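Local structure of protein PTHB1 (Homo sapiens, 4YD8) at residues Ser292-Tyr297 and Ile333-Val339; Ser301-Thr307 and Ile318-Val322. The protein belongs to the BBSome, a complex thought to act as a coat that sorts specific membrane proteins to the primary cilium, and is represented here by its N-terminal beta-propeller. All coordinates share one frame; numbering follows the deposited sequence.

Overall arrangement
The N-terminal strand 8-17 comes first in the model but is the outer strand of the blade that contains the late strands 334-342, 348-353 and 357-362, so the ring of blades is closed by both ends of the propeller. Much further along, the chain enters the preceding blade at strand 291-298, the first half of contact 1. It then makes the hairpin of strands 306-311 and 315-320, and contact 2 closes this short loop at the hairpin's open end. Strand 323-329 completes the blade before 333-339 closes contact 1. Contact 2 is therefore nested inside contact 1: contact 2 lies within a single blade, whereas contact 1 joins that blade to its neighbour.

Contact 1. Residues Ser292-Tyr297 and Ile333-Val339; sequences SCFLPY and IPVAVRV
Leu295 reaches from strand 292-297 toward the start of the next blade and meets Val337, Arg338 and Val339. Its CB lies over Val337, 4.1 Å from Val337 CG1 and near that residue's carbonyl oxygen. With CG anti to the backbone N (chi1 -177°), the branch is carried on along the opposing strand. There Leu295 CD2 packs 3.6 Å from Val339 N and also against Val339 CG2, while Leu295 CD1 approaches the Arg338 guanidinium obliquely. Val339 CG2 is shared, since Tyr297 CB touches it too, at 4.0 Å. Two residues before Leu295, Cys293 SG touches both Pro334 CB and Val337 CG1, 3.9 Å from each.

At the far end Ser292 OG donates to Pro334 O (2.9 Å), arriving in the carbonyl plane. The backbones do not pair directly; water links them: water 2 donates to Phe294 O, accepts from Val337 N at 3.0 Å, and receives a weak bond from Arg338 NH1. The same Arg338 NH1 donates to Val337 O, from above the carbonyl plane.

The strand axes run nearly parallel, 19° apart and 6.1 Å at closest approach. Each strand is the innermost of its four-stranded blade, and this side-by-side packing of inner strands around the central axis is characteristic of a beta-propeller, here one of seven blades.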
# COMPACT_ATOMS: atom_id res chain seq x y z
N SER A 292 9.07 6.51 -9.13
CA SER A 292 9.42 6.15 -7.76
C SER A 292 8.29 5.36 -7.10
O SER A 292 8.54 4.52 -6.26
CB SER A 292 9.74 7.39 -6.94
OG SER A 292 8.66 8.29 -7.00
N CYS A 293 7.04 5.65 -7.48
CA CYS A 293 5.91 4.96 -6.88
C CYS A 293 4.65 5.19 -7.69
O CYS A 293 4.63 6.04 -8.58
CB CYS A 293 5.70 5.45 -5.44
SG CYS A 293 5.23 7.20 -5.38
N PHE A 294 3.58 4.46 -7.38
CA PHE A 294 2.33 4.66 -8.13
C PHE A 294 1.10 4.18 -7.36
O PHE A 294 1.23 3.55 -6.31
CB PHE A 294 2.52 3.99 -9.53
CG PHE A 294 2.11 2.53 -9.64
CD1 PHE A 294 2.30 1.63 -8.58
CD2 PHE A 294 1.45 2.08 -10.78
CE1 PHE A 294 1.91 0.27 -8.71
CE2 PHE A 294 1.11 0.73 -10.94
CZ PHE A 294 1.31 -0.16 -9.89
N LEU A 295 -0.07 4.54 -7.87
CA LEU A 295 -1.33 4.13 -7.27
C LEU A 295 -2.46 4.30 -8.28
O LEU A 295 -2.91 5.42 -8.52
CB LEU A 295 -1.65 4.95 -6.01
CG LEU A 295 -2.94 4.48 -5.33
CD1 LEU A 295 -2.67 3.20 -4.54
CD2 LEU A 295 -3.55 5.56 -4.46
N PRO A 296 -2.93 3.18 -8.87
CA PRO A 296 -4.22 3.19 -9.59
C PRO A 296 -5.31 3.46 -8.56
O PRO A 296 -5.47 2.61 -7.68
CB PRO A 296 -4.34 1.77 -10.16
CG PRO A 296 -2.97 1.15 -9.99
CD PRO A 296 -2.35 1.83 -8.81
N TYR A 297 -6.00 4.59 -8.64
CA TYR A 297 -6.77 5.07 -7.47
C TYR A 297 -8.24 5.31 -7.72
O TYR A 297 -9.01 5.44 -6.76
CB TYR A 297 -6.15 6.37 -6.92
CG TYR A 297 -6.32 7.59 -7.82
CD1 TYR A 297 -5.42 7.84 -8.85
CD2 TYR A 297 -7.35 8.51 -7.62
CE1 TYR A 297 -5.56 8.95 -9.68
CE2 TYR A 297 -7.50 9.63 -8.44
CZ TYR A 297 -6.59 9.84 -9.48
OH TYR A 297 -6.72 10.93 -10.31
N ILE A 333 10.71 13.90 -3.23
CA ILE A 333 10.45 12.68 -3.98
C ILE A 333 9.62 11.70 -3.16
O ILE A 333 10.03 11.30 -2.08
CB ILE A 333 11.76 11.99 -4.41
CG1 ILE A 333 12.56 12.90 -5.34
CG2 ILE A 333 11.47 10.65 -5.09
CD1 ILE A 333 13.94 12.36 -5.68
N PRO A 334 8.46 11.31 -3.68
CA PRO A 334 7.59 10.38 -2.94
C PRO A 334 8.08 8.93 -3.06
O PRO A 334 8.39 8.48 -4.16
CB PRO A 334 6.24 10.57 -3.63
CG PRO A 334 6.60 10.95 -5.07
CD PRO A 334 7.91 11.69 -4.99
N VAL A 335 8.16 8.22 -1.94
CA VAL A 335 8.37 6.77 -1.99
C VAL A 335 7.05 6.04 -1.90
O VAL A 335 6.98 4.85 -2.19
CB VAL A 335 9.25 6.25 -0.85
CG1 VAL A 335 10.68 6.67 -1.06
CG2 VAL A 335 8.70 6.66 0.53
N ALA A 336 6.00 6.74 -1.46
CA ALA A 336 4.66 6.18 -1.44
C ALA A 336 3.63 7.28 -1.61
O ALA A 336 3.84 8.40 -1.15
CB ALA A 336 4.38 5.40 -0.14
N VAL A 337 2.53 6.94 -2.26
CA VAL A 337 1.40 7.85 -2.41
C VAL A 337 0.13 7.07 -2.16
O VAL A 337 0.01 5.90 -2.56
CB VAL A 337 1.38 8.51 -3.81
CG1 VAL A 337 1.40 7.47 -4.94
CG2 VAL A 337 0.19 9.43 -3.95
N ARG A 338 -0.81 7.69 -1.44
CA ARG A 338 -2.13 7.12 -1.20
C ARG A 338 -3.21 8.18 -1.43
O ARG A 338 -2.92 9.38 -1.37
CB ARG A 338 -2.22 6.56 0.22
CG ARG A 338 -1.28 5.36 0.46
CD ARG A 338 -1.85 4.13 -0.23
NE ARG A 338 -1.09 2.92 0.09
CZ ARG A 338 0.03 2.55 -0.52
NH1 ARG A 338 0.54 3.29 -1.50
NH2 ARG A 338 0.63 1.42 -0.16
N VAL A 339 -4.43 7.73 -1.71
CA VAL A 339 -5.58 8.61 -1.83
C VAL A 339 -6.65 8.18 -0.85
O VAL A 339 -6.92 6.99 -0.71
CB VAL A 339 -6.16 8.60 -3.26
CG1 VAL A 339 -7.43 9.45 -3.36
CG2 VAL A 339 -5.12 9.10 -4.23
O HOH W 1 8.96 3.78 -3.51
O HOH W 2 2.66 4.25 -3.63

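Contact 2. Residues Ser301-Thr307 and Ile318-Val322; sequences SEGTINT and IYQDV
Gln320 and Asn306 face each other as the non-hydrogen-bonded pair of an antiparallel beta hairpin, formed by the second and third strands of a propeller blade. Their amide planes stand 72° apart and the two side chains cross obliquely. Asn306 OD1 lies beside the aliphatic part of Gln320, 3.4 Å from Gln320 CG, while Asn306 ND2 turns toward Ile318 CG2 and makes a weak hydrogen bond to Tyr297 OH on the first strand of the blade.

Gln320 stays extended, with CG trans to the backbone N (chi1 -176°), and this stretches its amide past Asn306 as far as the type II turn Ser301-Thr304. There Gln320 NE2 donates to Thr304 OG1 at 3.0 Å, an almost straight bond lying in the amide plane. Shortening this side chain to an alanine is likely to leave Thr304 OG1 without its amide donor, and the turn would lose one tie to the strand, keeping the link to Asp321.

Thr304 also meets Asp321, whose side chain lies across it at about a right angle, with Thr304 CG2 3.4 Å from Asp321 OD2. The other carboxylate oxygen, Asp321 OD1, accepts a bond from Ile305 N (3.2 Å) that arrives from above the carboxylate plane. In return Asp321 N donates to Ile305 O, so the two residues are joined twice.

Deeper in the hairpin, Thr307 and Tyr319 form the hydrogen-bonded pair, N to O in both directions. Their side chains share the face remote from Asn306 and Gln320, and Thr307 O lies at the edge of the Tyr319 ring, near its plane. Water 5 bridges the two segments at this end: it accepts from Thr307 OG1 at 2.7 Å and donates to Ile305 O and to Asp321 O, the latter at 2.9 Å.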
# COMPACT_ATOMS: atom_id res chain seq x y z
N SER A 301 -14.53 7.14 -15.58
CA SER A 301 -15.46 6.76 -16.65
C SER A 301 -15.34 5.27 -16.93
O SER A 301 -14.27 4.68 -16.74
CB SER A 301 -15.20 7.57 -17.92
OG SER A 301 -13.97 7.21 -18.51
N GLU A 302 -16.44 4.68 -17.39
CA GLU A 302 -16.48 3.23 -17.59
C GLU A 302 -15.34 2.74 -18.49
O GLU A 302 -15.06 3.32 -19.55
CB GLU A 302 -17.83 2.83 -18.19
N GLY A 303 -14.68 1.68 -18.05
CA GLY A 303 -13.61 1.10 -18.83
C GLY A 303 -12.27 1.80 -18.68
O GLY A 303 -11.27 1.31 -19.22
N THR A 304 -12.22 2.93 -17.97
CA THR A 304 -10.93 3.60 -17.78
C THR A 304 -10.50 3.62 -16.31
O THR A 304 -11.30 3.43 -15.40
CB THR A 304 -10.94 5.05 -18.31
OG1 THR A 304 -11.69 5.89 -17.42
CG2 THR A 304 -11.54 5.09 -19.71
N ILE A 305 -9.21 3.84 -16.11
CA ILE A 305 -8.66 3.90 -14.76
C ILE A 305 -7.67 5.05 -14.65
O ILE A 305 -6.88 5.32 -15.57
CB ILE A 305 -7.99 2.55 -14.36
CG1 ILE A 305 -9.01 1.41 -14.40
CG2 ILE A 305 -7.36 2.65 -12.97
CD1 ILE A 305 -8.50 0.07 -13.95
N ASN A 306 -7.74 5.76 -13.53
CA ASN A 306 -6.79 6.84 -13.24
C ASN A 306 -5.67 6.35 -12.32
O ASN A 306 -5.93 5.67 -11.32
CB ASN A 306 -7.49 8.06 -12.60
CG ASN A 306 -8.16 8.97 -13.62
OD1 ASN A 306 -8.56 8.55 -14.70
ND2 ASN A 306 -8.34 10.24 -13.24
N THR A 307 -4.43 6.70 -12.66
CA THR A 307 -3.26 6.23 -11.94
C THR A 307 -2.33 7.38 -11.58
O THR A 307 -1.94 8.18 -12.45
CB THR A 307 -2.48 5.19 -12.76
OG1 THR A 307 -3.35 4.08 -13.07
CG2 THR A 307 -1.26 4.69 -11.98
N ILE A 318 -0.85 12.23 -13.09
CA ILE A 318 -2.06 11.43 -13.16
C ILE A 318 -2.34 11.05 -14.60
O ILE A 318 -2.45 11.92 -15.44
CB ILE A 318 -3.29 12.16 -12.61
CG1 ILE A 318 -3.20 12.27 -11.10
CG2 ILE A 318 -4.55 11.39 -12.98
CD1 ILE A 318 -4.37 13.08 -10.50
N TYR A 319 -2.43 9.75 -14.85
CA TYR A 319 -2.81 9.21 -16.15
C TYR A 319 -4.22 8.65 -16.12
O TYR A 319 -4.61 8.00 -15.16
CB TYR A 319 -1.83 8.08 -16.55
CG TYR A 319 -0.44 8.59 -16.73
CD1 TYR A 319 0.45 8.64 -15.65
CD2 TYR A 319 0.00 9.05 -17.96
CE1 TYR A 319 1.73 9.13 -15.81
CE2 TYR A 319 1.28 9.54 -18.12
CZ TYR A 319 2.14 9.57 -17.05
OH TYR A 319 3.42 10.06 -17.21
N GLN A 320 -4.99 8.94 -17.16
CA GLN A 320 -6.20 8.18 -17.43
C GLN A 320 -5.83 7.18 -18.52
O GLN A 320 -5.54 7.58 -19.65
CB GLN A 320 -7.35 9.08 -17.88
CG GLN A 320 -8.66 8.30 -18.09
CD GLN A 320 -9.84 9.20 -18.41
OE1 GLN A 320 -9.66 10.35 -18.81
NE2 GLN A 320 -11.05 8.69 -18.24
N ASP A 321 -5.83 5.90 -18.16
CA ASP A 321 -5.27 4.84 -19.00
C ASP A 321 -3.80 5.20 -19.27
O ASP A 321 -3.02 5.23 -18.32
CB ASP A 321 -6.10 4.64 -20.28
CG ASP A 321 -7.51 4.14 -19.98
OD1 ASP A 321 -7.70 3.53 -18.89
OD2 ASP A 321 -8.42 4.35 -20.82
N VAL A 322 -3.42 5.52 -20.50
CA VAL A 322 -2.03 5.92 -20.75
C VAL A 322 -1.89 7.41 -21.04
O VAL A 322 -0.82 7.89 -21.42
CB VAL A 322 -1.39 5.11 -21.94
CG1 VAL A 322 -1.65 3.61 -21.77
CG2 VAL A 322 -1.92 5.59 -23.29
O HOH W 3 -9.75 2.18 -21.42
O HOH W 4 -8.56 1.16 -18.34
O HOH W 5 -3.94 4.55 -15.69